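Local coordinates for protein GDP-mannose-dependent alpha-(1-6)-phosphatidylinositol monomannoside mannosyltransferase (Corynebacterium glutamicum, PDB 3OKP) that belongs to the GT-B superfamily of glycosyltransferases, pairing two Rossmann-like domains, and holds guanosine-5'-diphosphate-alpha-D-mannose against one of them, at residues 51-54 with 55-58; 204-208 with 209-213; 292-295 with 296-300. One frame throughout, in Å; residues are numbered along the deposited sequence.

Contact 1 (51-54 with 55-58); sequences AYDK and TLDY
T55 bonds back to Y52 at the C-terminal end of helix 46-53, where a type I beta turn from D53 to L56 leads the chain toward strand 59-63, an outer strand of the N-terminal Rossmann-like domain. The carbonyl oxygen of Y52 takes two donors from the same threonine. The hydroxyl comes in within the carbonyl plane, T55 OG1 lying 2.6 Å from Y52 O, while the amide arrives from above that plane, with T55 N 3.0 Å from Y52 O. The hydroxyl can do this because OG1 stands between the backbone N and the carbonyl carbon (chi1 71°), a torsion that folds it back toward the helix and over one face of the tyrosine ring. The same rotation lays the methyl near the preceding turn, T55 CG2 being 3.5 Å from A51 O.

The turn itself is closed by L56 N, 3.2 Å from D53 O. Beyond it the leucine fork reaches back to the ring of Y52, whose chi1 of -177° carries CG to the side opposite its amide. The two side chains cross obliquely, and both methyls meet the same ring carbon, Y52 CE2 lying 3.8 Å from L56 CD1. In the ring plane, at its edge, sits D53 OD1; the carboxylate of D53 forms a salt bridge with R62. P15 and R26 also touch Y52, and Y58 packs on helix 20-29. A water bridges the turn to the residues after it, donating to D53 O at 2.7 Å and to Y58 O at 2.9 Å.

Contact 2 (204-208 with 209-213); sequences NSRLV and PRKGQ. With GDD (guanosine-5'-diphosphate-alpha-D-mannose), chain B.
O3B on the beta-phosphate of guanosine-5'-diphosphate-alpha-D-mannose draws together K211 and R206, whose side chains also meet each other. K211 NZ binds O3B at 2.8 Å, and R206 NH2 adds a weak bond to the same oxygen. The stronger arginine bond is R206 NE to O1B of the ligand, 3.2 Å and nearly straight at 164°, with O1B in the plane of the guanidinium at its edge; a bend at chi3 (-65°) turns the group to present NE. R210 lies close to O3B as well, its guanidinium plane 57° from that of R206, but its charge is paired with E290. That carboxylate also holds K211 NZ, and it starts the EX7E motif that E298 ends. Such a positive cluster would probably stabilise the diphosphate. Water 2 ties S205 OG and K211 NZ to the ligand oxygens O2A and O3A.

Behind the phosphate site the loop binds itself. Q213 NE2 reaches R206 O at 3.1 Å from well above the carbonyl plane, and K211 N bonds V208 O at 3.2 Å. V208 and K211 run side by side, V208 CG2 lying 3.7 Å from K211 CG. The whole loop links strand 200-204 to helix 213-226, with L207 against helix 241-247 and both S205 and K211 touching M278 of strand 275-278.

Contact 3 (292-295 with 296-300); sequences LGIV and YLEAQ. With GDD (guanosine-5'-diphosphate-alpha-D-mannose), chain B.
I294 and E298 lie one turn apart at the start of helix 294-301, the helix of a beta-alpha-beta unit between strands 275-278 and 306-308 in the C-terminal Rossmann-like domain of this GT-B protein. Backbone bonds come first. E298 N lies nearly in line with the C=O of I294, 2.9 Å from I294 O with a C=O...donor angle of 163°, and A299 N bonds V295 O at 3.1 Å. Ahead of these, a shorter three-residue bond joins Y296 N to G293 O at 3.3 Å, from above the carbonyl plane. With no side chain on G293, the rim of the Y296 ring lies close along its backbone, and L292 O sits at the ring edge, in plane.

Bonds to guanosine-5'-diphosphate-alpha-D-mannose form the second group. E298, the closing glutamate of the EX7E motif, extends its chain beyond CG (chi2 170°) and takes both ribose hydroxyls: O2' of the ligand donates to E298 OE1 at 2.8 Å, and O3' to E298 OE2 at 2.7 Å. The alpha-phosphate faces the first amides of the helix, where I294 N and V295 N make weak bonds to O1A and O2A respectively; the helix start would be expected to favour that negative charge.

Apolar contacts flank these bonds. With CG1 of I294 opposite the backbone N (chi1 -166°) and a bend beyond it, CD1 comes to L297 CD1 at 3.6 Å, the two side chains crossing at about a right angle. CG1 of V295 leans on the ribose, while its CG2 lies over one face of the Y296 ring, which packs on strand 306-308.

Polar anchors of Y296 make the last group: its OH bonds M278 O, and its carbonyl oxygen receives Q300 N from one face of the carbonyl plane and Q300 NE2 from the opposite face, the latter 3.0 Å from Y296 O.

How the contacts relate
The three contacts follow one another along the chain and divide between the two halves of a GT-B protein. Contact 1 leads into edge strand 59-63 of the seven-stranded parallel sheet, at the surface, its centre 29 Å from that of contact 3 and 35 Å from that of contact 2. Contacts 2 and 3 share the six-stranded parallel sheet of the other half, follow its adjacent strands 200-204 and 275-278, and lie 14 Å apart between centres. They touch directly, N204 O meeting V295 CG1 at 3.4 Å. Both hold the same ligand, so two regions some eighty residues apart in sequence help to build one pocket, whereas contact 1 lies well away from it.

Contact 1 (51-54 with 55-58)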
ATOM      1  N   ALA A  51     -16.765  10.738 -17.316  1.00 17.62           N
ATOM      2  CA  ALA A  51     -17.314  11.334 -16.098  1.00 17.64           C
ATOM      3  C   ALA A  51     -16.244  11.566 -15.033  1.00 16.78           C
ATOM      4  O   ALA A  51     -16.242  12.601 -14.367  1.00 16.87           O
ATOM      5  CB  ALA A  51     -18.453  10.479 -15.545  1.00 18.26           C
ATOM      6  N   TYR A  52     -15.337  10.601 -14.879  1.00 15.97           N
ATOM      7  CA  TYR A  52     -14.239  10.725 -13.922  1.00 15.13           C
ATOM      8  C   TYR A  52     -13.225  11.791 -14.341  1.00 14.40           C
ATOM      9  O   TYR A  52     -12.822  12.618 -13.523  1.00 14.34           O
ATOM     10  CB  TYR A  52     -13.536   9.380 -13.696  1.00 14.91           C
ATOM     11  CG  TYR A  52     -12.449   9.457 -12.647  1.00 14.82           C
ATOM     12  CD1 TYR A  52     -12.758   9.371 -11.291  1.00 15.16           C
ATOM     13  CD2 TYR A  52     -11.110   9.637 -13.010  1.00 14.59           C
ATOM     14  CE1 TYR A  52     -11.764   9.456 -10.320  1.00 14.88           C
ATOM     15  CE2 TYR A  52     -10.111   9.727 -12.047  1.00 14.20           C
ATOM     16  CZ  TYR A  52     -10.449   9.635 -10.703  1.00 14.26           C
ATOM     17  OH  TYR A  52      -9.468   9.710  -9.744  1.00 14.13           O
ATOM     18  N   ASP A  53     -12.825  11.765 -15.611  1.00 13.83           N
ATOM     19  CA  ASP A  53     -11.825  12.694 -16.145  1.00 13.20           C
ATOM     20  C   ASP A  53     -12.285  14.153 -16.063  1.00 13.62           C
ATOM     21  O   ASP A  53     -11.469  15.063 -15.889  1.00 13.22           O
ATOM     22  CB  ASP A  53     -11.468  12.324 -17.592  1.00 13.02           C
ATOM     23  CG  ASP A  53     -10.809  10.949 -17.709  1.00 12.16           C
ATOM     24  OD1 ASP A  53     -10.471  10.338 -16.669  1.00 11.42           O
ATOM     25  OD2 ASP A  53     -10.636  10.476 -18.853  1.00 11.34           O
ATOM     26  N   LYS A  54     -13.598  14.353 -16.179  1.00 14.04           N
ATOM     27  CA  LYS A  54     -14.236  15.663 -16.057  1.00 14.66           C
ATOM     28  C   LYS A  54     -14.019  16.298 -14.672  1.00 14.28           C
ATOM     29  O   LYS A  54     -14.075  17.524 -14.531  1.00 14.44           O
ATOM     30  CB  LYS A  54     -15.737  15.525 -16.365  1.00 15.46           C
ATOM     31  CG  LYS A  54     -16.522  16.825 -16.518  1.00 17.97           C
ATOM     32  CD  LYS A  54     -16.200  17.558 -17.815  1.00 20.17           C
ATOM     33  CE  LYS A  54     -17.103  18.770 -17.987  1.00 22.12           C
ATOM     34  NZ  LYS A  54     -16.513  19.766 -18.930  1.00 23.29           N
ATOM     35  N   THR A  55     -13.762  15.465 -13.663  1.00 13.51           N
ATOM     36  CA  THR A  55     -13.564  15.946 -12.288  1.00 13.38           C
ATOM     37  C   THR A  55     -12.129  16.398 -12.003  1.00 12.80           C
ATOM     38  O   THR A  55     -11.874  17.064 -10.998  1.00 12.88           O
ATOM     39  CB  THR A  55     -13.978  14.891 -11.222  1.00 13.42           C
ATOM     40  OG1 THR A  55     -13.032  13.810 -11.206  1.00 12.85           O
ATOM     41  CG2 THR A  55     -15.381  14.357 -11.487  1.00 13.78           C
ATOM     42  N   LEU A  56     -11.205  16.040 -12.889  1.00 12.15           N
ATOM     43  CA  LEU A  56      -9.775  16.278 -12.671  1.00 11.57           C
ATOM     44  C   LEU A  56      -9.305  17.649 -13.170  1.00 11.86           C
ATOM     45  O   LEU A  56      -9.914  18.232 -14.071  1.00 12.08           O
ATOM     46  CB  LEU A  56      -8.951  15.155 -13.320  1.00 10.93           C
ATOM     47  CG  LEU A  56      -9.315  13.713 -12.934  1.00 10.37           C
ATOM     48  CD1 LEU A  56      -8.504  12.702 -13.740  1.00  9.01           C
ATOM     49  CD2 LEU A  56      -9.143  13.469 -11.432  1.00  9.98           C
ATOM     50  N   ASP A  57      -8.229  18.161 -12.570  1.00 11.83           N
ATOM     51  CA  ASP A  57      -7.623  19.425 -13.010  1.00 12.32           C
ATOM     52  C   ASP A  57      -6.389  19.225 -13.899  1.00 12.04           C
ATOM     53  O   ASP A  57      -5.684  20.184 -14.226  1.00 11.92           O
ATOM     54  CB  ASP A  57      -7.316  20.359 -11.823  1.00 12.53           C
ATOM     55  CG  ASP A  57      -6.360  19.747 -10.796  1.00 12.54           C
ATOM     56  OD1 ASP A  57      -6.005  18.550 -10.896  1.00 12.28           O
ATOM     57  OD2 ASP A  57      -5.969  20.485  -9.867  1.00 12.85           O
ATOM     58  N   TYR A  58      -6.152  17.974 -14.292  1.00 11.79           N
ATOM     59  CA  TYR A  58      -5.106  17.633 -15.260  1.00 11.82           C
ATOM     60  C   TYR A  58      -5.673  16.796 -16.413  1.00 11.94           C
ATOM     61  O   TYR A  58      -6.727  16.170 -16.276  1.00 11.91           O
ATOM     62  CB  TYR A  58      -3.933  16.915 -14.577  1.00 11.50           C
ATOM     63  CG  TYR A  58      -4.307  15.634 -13.858  1.00 11.22           C
ATOM     64  CD1 TYR A  58      -4.645  15.646 -12.504  1.00 11.61           C
ATOM     65  CD2 TYR A  58      -4.308  14.410 -14.527  1.00 11.23           C
ATOM     66  CE1 TYR A  58      -4.989  14.476 -11.837  1.00 11.18           C
ATOM     67  CE2 TYR A  58      -4.649  13.232 -13.870  1.00 11.04           C
ATOM     68  CZ  TYR A  58      -4.988  13.272 -12.529  1.00 11.07           C
ATOM     69  OH  TYR A  58      -5.317  12.108 -11.876  1.00 11.13           O
TER
HETATM   70  O   HOH W   1      -9.108  14.768 -17.202  1.00 11.76           O

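Contact 2 (204-208 with 209-213)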
ATOM      1  N   ASN A 204      -7.339  -4.754  10.503  1.00 10.71           N
ATOM      2  CA  ASN A 204      -7.901  -4.409   9.201  1.00 11.31           C
ATOM      3  C   ASN A 204      -7.031  -5.021   8.122  1.00 11.35           C
ATOM      4  O   ASN A 204      -5.825  -4.763   8.077  1.00 11.51           O
ATOM      5  CB  ASN A 204      -7.972  -2.887   9.002  1.00 11.64           C
ATOM      6  CG  ASN A 204      -8.585  -2.163  10.183  1.00 12.67           C
ATOM      7  OD1 ASN A 204      -9.437  -2.703  10.892  1.00 14.02           O
ATOM      8  ND2 ASN A 204      -8.153  -0.924  10.404  1.00 13.73           N
ATOM      9  N   SER A 205      -7.646  -5.844   7.274  1.00 11.40           N
ATOM     10  CA  SER A 205      -6.966  -6.540   6.177  1.00 11.59           C
ATOM     11  C   SER A 205      -7.927  -7.489   5.476  1.00 11.93           C
ATOM     12  O   SER A 205      -8.893  -7.963   6.079  1.00 11.93           O
ATOM     13  CB  SER A 205      -5.760  -7.348   6.681  1.00 11.35           C
ATOM     14  OG  SER A 205      -4.587  -6.554   6.728  1.00 11.30           O
ATOM     15  N   ARG A 206      -7.649  -7.771   4.205  1.00 12.30           N
ATOM     16  CA  ARG A 206      -8.371  -8.803   3.468  1.00 13.02           C
ATOM     17  C   ARG A 206      -8.235 -10.128   4.208  1.00 12.37           C
ATOM     18  O   ARG A 206      -7.186 -10.416   4.793  1.00 11.99           O
ATOM     19  CB  ARG A 206      -7.818  -8.946   2.047  1.00 13.35           C
ATOM     20  CG  ARG A 206      -8.035  -7.724   1.153  1.00 14.78           C
ATOM     21  CD  ARG A 206      -7.512  -7.947  -0.275  1.00 15.46           C
ATOM     22  NE  ARG A 206      -6.057  -8.107  -0.318  1.00 18.72           N
ATOM     23  CZ  ARG A 206      -5.428  -9.274  -0.444  1.00 19.96           C
ATOM     24  NH1 ARG A 206      -6.119 -10.405  -0.548  1.00 21.23           N
ATOM     25  NH2 ARG A 206      -4.103  -9.310  -0.471  1.00 20.29           N
ATOM     26  N   LEU A 207      -9.298 -10.925   4.195  1.00 12.12           N
ATOM     27  CA  LEU A 207      -9.300 -12.188   4.924  1.00 11.80           C
ATOM     28  C   LEU A 207      -8.669 -13.283   4.069  1.00 11.92           C
ATOM     29  O   LEU A 207      -9.363 -14.010   3.357  1.00 12.14           O
ATOM     30  CB  LEU A 207     -10.717 -12.567   5.384  1.00 11.77           C
ATOM     31  CG  LEU A 207     -11.508 -11.522   6.184  1.00 11.43           C
ATOM     32  CD1 LEU A 207     -12.856 -12.083   6.621  1.00 11.64           C
ATOM     33  CD2 LEU A 207     -10.723 -11.004   7.388  1.00 10.42           C
ATOM     34  N   VAL A 208      -7.341 -13.349   4.127  1.00 11.65           N
ATOM     35  CA  VAL A 208      -6.549 -14.395   3.468  1.00 11.84           C
ATOM     36  C   VAL A 208      -5.520 -14.931   4.475  1.00 11.43           C
ATOM     37  O   VAL A 208      -5.122 -14.201   5.391  1.00 10.94           O
ATOM     38  CB  VAL A 208      -5.859 -13.896   2.153  1.00 11.98           C
ATOM     39  CG1 VAL A 208      -6.896 -13.554   1.081  1.00 12.63           C
ATOM     40  CG2 VAL A 208      -4.931 -12.703   2.414  1.00 11.85           C
ATOM     41  N   PRO A 209      -5.100 -16.207   4.326  1.00 11.55           N
ATOM     42  CA  PRO A 209      -4.199 -16.836   5.302  1.00 11.28           C
ATOM     43  C   PRO A 209      -2.978 -16.007   5.715  1.00 10.92           C
ATOM     44  O   PRO A 209      -2.674 -15.926   6.907  1.00 10.61           O
ATOM     45  CB  PRO A 209      -3.755 -18.119   4.593  1.00 11.73           C
ATOM     46  CG  PRO A 209      -4.879 -18.453   3.698  1.00 12.25           C
ATOM     47  CD  PRO A 209      -5.463 -17.143   3.242  1.00 11.95           C
ATOM     48  N   ARG A 210      -2.302 -15.382   4.751  1.00 10.88           N
ATOM     49  CA  ARG A 210      -1.016 -14.729   5.023  1.00 10.80           C
ATOM     50  C   ARG A 210      -1.084 -13.508   5.947  1.00 10.09           C
ATOM     51  O   ARG A 210      -0.066 -13.106   6.509  1.00  9.96           O
ATOM     52  CB  ARG A 210      -0.273 -14.396   3.721  1.00 11.01           C
ATOM     53  CG  ARG A 210      -0.821 -13.208   2.934  1.00 11.43           C
ATOM     54  CD  ARG A 210       0.132 -12.836   1.802  1.00 12.27           C
ATOM     55  NE  ARG A 210      -0.325 -11.670   1.043  1.00 13.94           N
ATOM     56  CZ  ARG A 210      -0.047 -10.415   1.376  1.00 13.98           C
ATOM     57  NH1 ARG A 210       0.682 -10.167   2.452  1.00 14.47           N
ATOM     58  NH2 ARG A 210      -0.507  -9.411   0.643  1.00 14.03           N
ATOM     59  N   LYS A 211      -2.276 -12.937   6.119  1.00  9.72           N
ATOM     60  CA  LYS A 211      -2.450 -11.741   6.954  1.00  9.19           C
ATOM     61  C   LYS A 211      -2.400 -12.050   8.455  1.00  8.96           C
ATOM     62  O   LYS A 211      -2.249 -11.147   9.282  1.00  8.71           O
ATOM     63  CB  LYS A 211      -3.746 -11.006   6.589  1.00  9.13           C
ATOM     64  CG  LYS A 211      -3.823 -10.533   5.137  1.00  9.30           C
ATOM     65  CD  LYS A 211      -2.938  -9.322   4.872  1.00  9.33           C
ATOM     66  CE  LYS A 211      -3.092  -8.830   3.437  1.00  9.78           C
ATOM     67  NZ  LYS A 211      -2.282  -7.603   3.181  1.00 10.05           N
ATOM     68  N   GLY A 212      -2.526 -13.328   8.803  1.00  8.88           N
ATOM     69  CA  GLY A 212      -2.340 -13.763  10.182  1.00  8.67           C
ATOM     70  C   GLY A 212      -3.485 -13.474  11.133  1.00  8.60           C
ATOM     71  O   GLY A 212      -3.268 -13.372  12.348  1.00  8.52           O
ATOM     72  N   GLN A 213      -4.701 -13.338  10.598  1.00  8.48           N
ATOM     73  CA  GLN A 213      -5.897 -13.309  11.443  1.00  8.45           C
ATOM     74  C   GLN A 213      -6.010 -14.641  12.181  1.00  8.70           C
ATOM     75  O   GLN A 213      -6.442 -14.680  13.332  1.00  8.66           O
ATOM     76  CB  GLN A 213      -7.177 -13.070  10.635  1.00  8.39           C
ATOM     77  CG  GLN A 213      -7.304 -11.691   9.998  1.00  8.05           C
ATOM     78  CD  GLN A 213      -6.843 -11.660   8.552  1.00  7.77           C
ATOM     79  OE1 GLN A 213      -6.336 -12.652   8.021  1.00  7.58           O
ATOM     80  NE2 GLN A 213      -7.024 -10.515   7.901  1.00  7.29           N
TER
HETATM   81  N2  GDD B 601     -12.908   0.518   3.376  0.50 13.20           N
HETATM   82  C2  GDD B 601     -12.248  -0.577   3.827  0.50 13.14           C
HETATM   83  N1  GDD B 601     -12.911  -1.512   4.551  0.50 13.31           N
HETATM   84  N3  GDD B 601     -10.932  -0.727   3.552  0.50 13.12           N
HETATM   85  C4  GDD B 601     -10.255  -1.819   3.999  0.50 13.25           C
HETATM   86  C5  GDD B 601     -10.918  -2.786   4.739  0.50 13.22           C
HETATM   87  C6  GDD B 601     -12.271  -2.614   5.012  0.50 13.31           C
HETATM   88  O6  GDD B 601     -12.896  -3.468   5.675  0.50 13.24           O
HETATM   89  N7  GDD B 601     -10.021  -3.745   5.045  0.50 13.32           N
HETATM   90  C8  GDD B 601      -8.834  -3.382   4.507  0.50 13.38           C
HETATM   91  N9  GDD B 601      -8.983  -2.210   3.870  0.50 13.33           N
HETATM   92  C1' GDD B 601      -7.939  -1.440   3.146  0.50 13.14           C
HETATM   93  C2' GDD B 601      -6.937  -0.844   4.122  0.50 12.76           C
HETATM   94  O2' GDD B 601      -7.393   0.402   4.655  0.50 12.88           O
HETATM   95  C3' GDD B 601      -5.689  -0.696   3.275  0.50 12.71           C
HETATM   96  O3' GDD B 601      -5.653   0.600   2.666  0.50 12.17           O
HETATM   97  C4' GDD B 601      -5.816  -1.770   2.198  0.50 12.90           C
HETATM   98  O4' GDD B 601      -7.168  -2.245   2.249  0.50 12.93           O
HETATM   99  C5' GDD B 601      -4.851  -2.930   2.437  0.50 13.17           C
HETATM  100  O5' GDD B 601      -3.635  -2.742   1.709  0.50 13.30           O
HETATM  101  PA  GDD B 601      -2.388  -3.367   2.110  0.50 13.27           P
HETATM  102  O1A GDD B 601      -1.450  -2.868   1.450  0.50 13.01           O
HETATM  103  O2A GDD B 601      -2.169  -3.161   3.330  0.50 12.88           O
HETATM  104  O3A GDD B 601      -2.425  -4.801   1.888  0.50 13.56           O
HETATM  105  PB  GDD B 601      -2.777  -5.438   0.630  0.50 13.50           P
HETATM  106  O2B GDD B 601      -2.352  -4.782  -0.345  0.50 13.24           O
HETATM  107  O3B GDD B 601      -2.277  -6.583   0.602  0.50 13.27           O
HETATM  108  O1B GDD B 601      -4.210  -5.573   0.535  0.50 14.16           O
HETATM  109  O   HOH W   2      -3.527  -5.456   4.388  1.00  6.88           O
HETATM  110  O   HOH W   3      -8.771  -8.559   9.001  1.00  9.03           O

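Contact 3 (292-295 with 296-300)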
ATOM      1  N   LEU A 292       4.630  -4.302   1.414  1.00 15.52           N
ATOM      2  CA  LEU A 292       4.918  -3.255   2.383  1.00 15.43           C
ATOM      3  C   LEU A 292       3.938  -3.328   3.550  1.00 14.76           C
ATOM      4  O   LEU A 292       4.325  -3.670   4.670  1.00 15.04           O
ATOM      5  CB  LEU A 292       4.901  -1.871   1.721  1.00 15.67           C
ATOM      6  CG  LEU A 292       5.262  -0.673   2.609  1.00 16.13           C
ATOM      7  CD1 LEU A 292       6.731  -0.708   3.047  1.00 16.46           C
ATOM      8  CD2 LEU A 292       4.937   0.624   1.895  1.00 15.92           C
ATOM      9  N   GLY A 293       2.670  -3.028   3.281  1.00 14.08           N
ATOM     10  CA  GLY A 293       1.637  -3.072   4.311  1.00 13.27           C
ATOM     11  C   GLY A 293       1.180  -1.686   4.709  1.00 12.60           C
ATOM     12  O   GLY A 293       1.604  -1.152   5.735  1.00 12.38           O
ATOM     13  N   ILE A 294       0.313  -1.102   3.888  1.00 12.30           N
ATOM     14  CA  ILE A 294      -0.200   0.242   4.140  1.00 11.91           C
ATOM     15  C   ILE A 294      -1.042   0.314   5.425  1.00 11.10           C
ATOM     16  O   ILE A 294      -1.097   1.362   6.068  1.00 10.85           O
ATOM     17  CB  ILE A 294      -0.956   0.826   2.900  1.00 12.47           C
ATOM     18  CG1 ILE A 294      -1.183   2.334   3.037  1.00 12.86           C
ATOM     19  CG2 ILE A 294      -2.263   0.110   2.651  1.00 12.85           C
ATOM     20  CD1 ILE A 294      -0.009   3.165   2.569  1.00 13.90           C
ATOM     21  N   VAL A 295      -1.664  -0.805   5.806  1.00 10.29           N
ATOM     22  CA  VAL A 295      -2.466  -0.863   7.036  1.00  9.54           C
ATOM     23  C   VAL A 295      -1.674  -0.474   8.291  1.00  9.27           C
ATOM     24  O   VAL A 295      -2.235   0.113   9.218  1.00  8.96           O
ATOM     25  CB  VAL A 295      -3.171  -2.242   7.244  1.00  9.50           C
ATOM     26  CG1 VAL A 295      -4.233  -2.479   6.172  1.00  9.36           C
ATOM     27  CG2 VAL A 295      -2.163  -3.396   7.283  1.00  8.60           C
ATOM     28  N   TYR A 296      -0.377  -0.794   8.309  1.00  9.09           N
ATOM     29  CA  TYR A 296       0.504  -0.443   9.427  1.00  8.91           C
ATOM     30  C   TYR A 296       0.730   1.066   9.512  1.00  9.08           C
ATOM     31  O   TYR A 296       0.853   1.626  10.605  1.00  9.00           O
ATOM     32  CB  TYR A 296       1.862  -1.135   9.291  1.00  9.05           C
ATOM     33  CG  TYR A 296       1.829  -2.648   9.206  1.00  8.73           C
ATOM     34  CD1 TYR A 296       1.258  -3.419  10.220  1.00  8.78           C
ATOM     35  CD2 TYR A 296       2.407  -3.310   8.126  1.00  9.39           C
ATOM     36  CE1 TYR A 296       1.242  -4.814  10.144  1.00  8.67           C
ATOM     37  CE2 TYR A 296       2.399  -4.700   8.042  1.00  9.40           C
ATOM     38  CZ  TYR A 296       1.818  -5.444   9.054  1.00  8.83           C
ATOM     39  OH  TYR A 296       1.817  -6.818   8.966  1.00  9.02           O
ATOM     40  N   LEU A 297       0.797   1.707   8.348  1.00  9.10           N
ATOM     41  CA  LEU A 297       0.987   3.151   8.252  1.00  9.50           C
ATOM     42  C   LEU A 297      -0.287   3.886   8.634  1.00  9.21           C
ATOM     43  O   LEU A 297      -0.236   4.934   9.279  1.00  9.41           O
ATOM     44  CB  LEU A 297       1.425   3.538   6.835  1.00  9.85           C
ATOM     45  CG  LEU A 297       2.657   2.804   6.295  1.00 10.27           C
ATOM     46  CD1 LEU A 297       2.852   3.109   4.824  1.00 10.60           C
ATOM     47  CD2 LEU A 297       3.907   3.155   7.095  1.00 10.19           C
ATOM     48  N   GLU A 298      -1.425   3.319   8.235  1.00  8.94           N
ATOM     49  CA  GLU A 298      -2.743   3.841   8.588  1.00  8.71           C
ATOM     50  C   GLU A 298      -2.967   3.827  10.102  1.00  8.10           C
ATOM     51  O   GLU A 298      -3.501   4.784  10.663  1.00  7.80           O
ATOM     52  CB  GLU A 298      -3.835   3.032   7.879  1.00  8.89           C
ATOM     53  CG  GLU A 298      -3.900   3.274   6.369  1.00  9.39           C
ATOM     54  CD  GLU A 298      -4.808   2.298   5.635  1.00  9.82           C
ATOM     55  OE1 GLU A 298      -5.298   1.324   6.252  1.00 10.15           O
ATOM     56  OE2 GLU A 298      -5.027   2.507   4.425  1.00 11.71           O
ATOM     57  N   ALA A 299      -2.543   2.740  10.749  1.00  7.47           N
ATOM     58  CA  ALA A 299      -2.657   2.590  12.198  1.00  7.08           C
ATOM     59  C   ALA A 299      -1.790   3.612  12.925  1.00  7.17           C
ATOM     60  O   ALA A 299      -2.256   4.293  13.842  1.00  7.06           O
ATOM     61  CB  ALA A 299      -2.273   1.180  12.615  1.00  6.89           C
ATOM     62  N   GLN A 300      -0.533   3.720  12.501  1.00  7.25           N
ATOM     63  CA  GLN A 300       0.397   4.702  13.059  1.00  7.54           C
ATOM     64  C   GLN A 300      -0.108   6.127  12.862  1.00  7.82           C
ATOM     65  O   GLN A 300       0.011   6.958  13.759  1.00  8.04           O
ATOM     66  CB  GLN A 300       1.789   4.529  12.456  1.00  7.59           C
ATOM     67  CG  GLN A 300       2.516   3.293  12.954  1.00  7.76           C
ATOM     68  CD  GLN A 300       3.823   3.059  12.229  1.00  8.71           C
ATOM     69  OE1 GLN A 300       4.883   3.438  12.715  1.00  8.39           O
ATOM     70  NE2 GLN A 300       3.751   2.441  11.052  1.00  9.40           N
TER
HETATM   71  N2  GDD B 601     -12.908   0.518   3.376  0.50 13.20           N
HETATM   72  C2  GDD B 601     -12.248  -0.577   3.827  0.50 13.14           C
HETATM   73  N1  GDD B 601     -12.911  -1.512   4.551  0.50 13.31           N
HETATM   74  N3  GDD B 601     -10.932  -0.727   3.552  0.50 13.12           N
HETATM   75  C4  GDD B 601     -10.255  -1.819   3.999  0.50 13.25           C
HETATM   76  C5  GDD B 601     -10.918  -2.786   4.739  0.50 13.22           C
HETATM   77  C6  GDD B 601     -12.271  -2.614   5.012  0.50 13.31           C
HETATM   78  O6  GDD B 601     -12.896  -3.468   5.675  0.50 13.24           O
HETATM   79  N7  GDD B 601     -10.021  -3.745   5.045  0.50 13.32           N
HETATM   80  C8  GDD B 601      -8.834  -3.382   4.507  0.50 13.38           C
HETATM   81  N9  GDD B 601      -8.983  -2.210   3.870  0.50 13.33           N
HETATM   82  C1' GDD B 601      -7.939  -1.440   3.146  0.50 13.14           C
HETATM   83  C2' GDD B 601      -6.937  -0.844   4.122  0.50 12.76           C
HETATM   84  O2' GDD B 601      -7.393   0.402   4.655  0.50 12.88           O
HETATM   85  C3' GDD B 601      -5.689  -0.696   3.275  0.50 12.71           C
HETATM   86  O3' GDD B 601      -5.653   0.600   2.666  0.50 12.17           O
HETATM   87  C4' GDD B 601      -5.816  -1.770   2.198  0.50 12.90           C
HETATM   88  O4' GDD B 601      -7.168  -2.245   2.249  0.50 12.93           O
HETATM   89  C5' GDD B 601      -4.851  -2.930   2.437  0.50 13.17           C
HETATM   90  O5' GDD B 601      -3.635  -2.742   1.709  0.50 13.30           O
HETATM   91  PA  GDD B 601      -2.388  -3.367   2.110  0.50 13.27           P
HETATM   92  O1A GDD B 601      -1.450  -2.868   1.450  0.50 13.01           O
HETATM   93  O2A GDD B 601      -2.169  -3.161   3.330  0.50 12.88           O
HETATM   94  O3A GDD B 601      -2.425  -4.801   1.888  0.50 13.56           O
HETATM   95  PB  GDD B 601      -2.777  -5.438   0.630  0.50 13.50           P
HETATM   96  O2B GDD B 601      -2.352  -4.782  -0.345  0.50 13.24           O
HETATM   97  O3B GDD B 601      -2.277  -6.583   0.602  0.50 13.27           O
HETATM   98  O1B GDD B 601      -4.210  -5.573   0.535  0.50 14.16           O